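Local atomic coordinates of phosphatidylglycerophosphatase B (Bacillus subtilis, PDB entry 6FMX), a protein that dephosphorylates phosphatidylglycerophosphate to phosphatidylglycerol in the cell membrane and also acts on undecaprenyl pyrophosphate, helping to supply the lipid carrier undecaprenyl phosphate. Residues 204-207 / 208-212. Residues are numbered along the deposited sequence; the frame is centred on the assembly and turned at random.
Sequences LLFF and LVKGF. With OLC ((2R)-2,3-dihydroxypropyl (9Z)-octadec-9-enoate), chain E.
Lys-210 N donates to Phe-206 O at 2.9 Å, a nearly straight bond of 165°. Val-209 CG1, set between the backbone N and the carbonyl carbon, makes a close carbon contact with the same oxygen at 3.2 Å. Three further i to i+4 bonds, Leu-208 to Leu-204, Val-209 to Leu-205 and Gly-211 to Phe-207, satisfy the neighbouring carbonyls. Leucine suits positions 204 and 208 because branched methyls one turn apart can fill the space between turns: the two side chains run side by side, and Leu-204 CD2 lies 3.6 Å from Leu-208 CD1. With CG anti to the backbone N (chi1 166°), the Lys-210 chain runs beside Phe-206, and Lys-210 CD lies 3.8 Å from Phe-206 CZ; the aliphatic part thus packs against the ring, while NZ makes a long, weak ion pair with Glu-214. This is one stretch of transmembrane helix 192-215 of the PAP2 phosphatase fold, where Leu-205 and Val-209 touch helix 96-118 and Phe-206 packs on helix 139-158. A monoolein chain passes Val-209 CA, its C12 at 3.8 Å, and lays C14 over one face of the Phe-212 ring, 3.4 Å from Phe-212 CD1. Without the ring, as with an alanine here, the acyl chain would probably lose the flat face under C14 and keep only the CB contact.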
loop_
_atom_site.group_PDB
_atom_site.type_symbol
_atom_site.label_atom_id
_atom_site.label_comp_id
_atom_site.label_asym_id
_atom_site.label_seq_id
_atom_site.Cartn_x
_atom_site.Cartn_y
_atom_site.Cartn_z
ATOM N N LEU A 204 -2.188 8.667 0.560
ATOM C CA LEU A 204 -2.028 9.972 1.191
ATOM C C LEU A 204 -0.554 10.302 1.402
ATOM O O LEU A 204 -0.099 11.406 1.079
ATOM C CB LEU A 204 -2.793 9.993 2.518
ATOM C CG LEU A 204 -2.951 11.313 3.276
ATOM C CD1 LEU A 204 -4.193 11.210 4.134
ATOM C CD2 LEU A 204 -1.757 11.568 4.159
ATOM N N LEU A 205 0.213 9.354 1.955
ATOM C CA LEU A 205 1.636 9.594 2.183
ATOM C C LEU A 205 2.386 9.809 0.878
ATOM O O LEU A 205 3.315 10.627 0.826
ATOM C CB LEU A 205 2.251 8.434 2.964
ATOM C CG LEU A 205 1.731 8.350 4.401
ATOM C CD1 LEU A 205 2.192 7.075 5.090
ATOM C CD2 LEU A 205 2.200 9.565 5.170
ATOM N N PHE A 206 2.002 9.081 -0.175
ATOM C CA PHE A 206 2.566 9.317 -1.500
ATOM C C PHE A 206 2.339 10.755 -1.949
ATOM O O PHE A 206 3.281 11.452 -2.352
ATOM C CB PHE A 206 1.953 8.339 -2.509
ATOM C CG PHE A 206 2.004 8.821 -3.946
ATOM C CD1 PHE A 206 3.214 8.942 -4.613
ATOM C CD2 PHE A 206 0.838 9.138 -4.628
ATOM C CE1 PHE A 206 3.261 9.375 -5.933
ATOM C CE2 PHE A 206 0.877 9.573 -5.941
ATOM C CZ PHE A 206 2.089 9.693 -6.595
ATOM N N PHE A 207 1.084 11.214 -1.906
ATOM C CA PHE A 207 0.792 12.567 -2.368
ATOM C C PHE A 207 1.525 13.603 -1.533
ATOM O O PHE A 207 1.954 14.642 -2.054
ATOM C CB PHE A 207 -0.711 12.827 -2.351
ATOM C CG PHE A 207 -1.430 12.235 -3.522
ATOM C CD1 PHE A 207 -1.177 12.686 -4.806
ATOM C CD2 PHE A 207 -2.356 11.219 -3.342
ATOM C CE1 PHE A 207 -1.835 12.140 -5.891
ATOM C CE2 PHE A 207 -3.019 10.671 -4.420
ATOM C CZ PHE A 207 -2.758 11.131 -5.697
ATOM N N LEU A 208 1.695 13.335 -0.238
ATOM C CA LEU A 208 2.414 14.281 0.611
ATOM C C LEU A 208 3.879 14.397 0.204
ATOM O O LEU A 208 4.411 15.510 0.094
ATOM C CB LEU A 208 2.306 13.873 2.076
ATOM C CG LEU A 208 0.969 14.128 2.773
ATOM C CD1 LEU A 208 1.080 13.711 4.225
ATOM C CD2 LEU A 208 0.578 15.599 2.675
ATOM N N VAL A 209 4.547 13.262 -0.015
ATOM C CA VAL A 209 5.968 13.304 -0.341
ATOM C C VAL A 209 6.180 13.798 -1.773
ATOM O O VAL A 209 7.161 14.499 -2.046
ATOM C CB VAL A 209 6.628 11.931 -0.089
ATOM C CG1 VAL A 209 6.142 10.876 -1.074
ATOM C CG2 VAL A 209 8.148 12.048 -0.124
ATOM N N LYS A 210 5.252 13.495 -2.688
ATOM C CA LYS A 210 5.326 14.055 -4.036
ATOM C C LYS A 210 5.137 15.569 -4.012
ATOM O O LYS A 210 5.908 16.312 -4.630
ATOM C CB LYS A 210 4.279 13.406 -4.938
ATOM C CG LYS A 210 4.037 14.125 -6.246
ATOM C CD LYS A 210 3.137 13.307 -7.161
ATOM C CE LYS A 210 3.476 13.550 -8.620
ATOM N NZ LYS A 210 2.615 14.617 -9.196
ATOM N N GLY A 211 4.114 16.043 -3.297
ATOM C CA GLY A 211 3.891 17.479 -3.204
ATOM C C GLY A 211 5.066 18.220 -2.596
ATOM O O GLY A 211 5.427 19.315 -3.047
ATOM N N PHE A 212 5.680 17.636 -1.562
ATOM C CA PHE A 212 6.863 18.231 -0.951
ATOM C C PHE A 212 8.021 18.299 -1.939
ATOM O O PHE A 212 8.653 19.346 -2.104
ATOM C CB PHE A 212 7.266 17.423 0.278
ATOM C CG PHE A 212 8.585 17.831 0.877
ATOM C CD1 PHE A 212 8.680 18.960 1.676
ATOM C CD2 PHE A 212 9.726 17.080 0.652
ATOM C CE1 PHE A 212 9.886 19.327 2.241
ATOM C CE2 PHE A 212 10.938 17.446 1.204
ATOM C CZ PHE A 212 11.020 18.566 2.004
HETATM C C18 OLC E . 4.517 19.604 2.178
HETATM C C10 OLC E . 7.274 12.115 3.868
HETATM C C9 OLC E . 7.777 11.628 4.983
HETATM C C17 OLC E . 4.348 18.305 2.961
HETATM C C11 OLC E . 6.396 13.362 3.873
HETATM C C8 OLC E . 7.514 12.286 6.340
HETATM C C24 OLC E . 9.395 1.613 11.843
HETATM C C16 OLC E . 5.304 18.321 4.154
HETATM C C12 OLC E . 7.080 14.456 3.053
HETATM C C7 OLC E . 8.818 12.290 7.147
HETATM C C15 OLC E . 5.835 16.909 4.395
HETATM C C13 OLC E . 7.828 15.402 3.985
HETATM C C6 OLC E . 8.567 11.880 8.602
HETATM C C14 OLC E . 7.259 16.812 3.849
HETATM C C5 OLC E . 9.670 10.930 9.086
HETATM C C4 OLC E . 9.171 9.972 10.177
HETATM C C3 OLC E . 10.008 8.688 10.143
HETATM C C2 OLC E . 9.385 7.638 11.064
HETATM C C21 OLC E . 10.088 3.994 11.310
HETATM C C1 OLC E . 10.196 6.341 11.042
HETATM C C22 OLC E . 8.954 3.065 11.728
HETATM O O19 OLC E . 11.136 6.235 10.331
HETATM O O25 OLC E . 8.464 0.951 12.660
HETATM O O23 OLC E . 8.475 3.464 12.981
HETATM O O20 OLC E . 9.828 5.261 11.855
#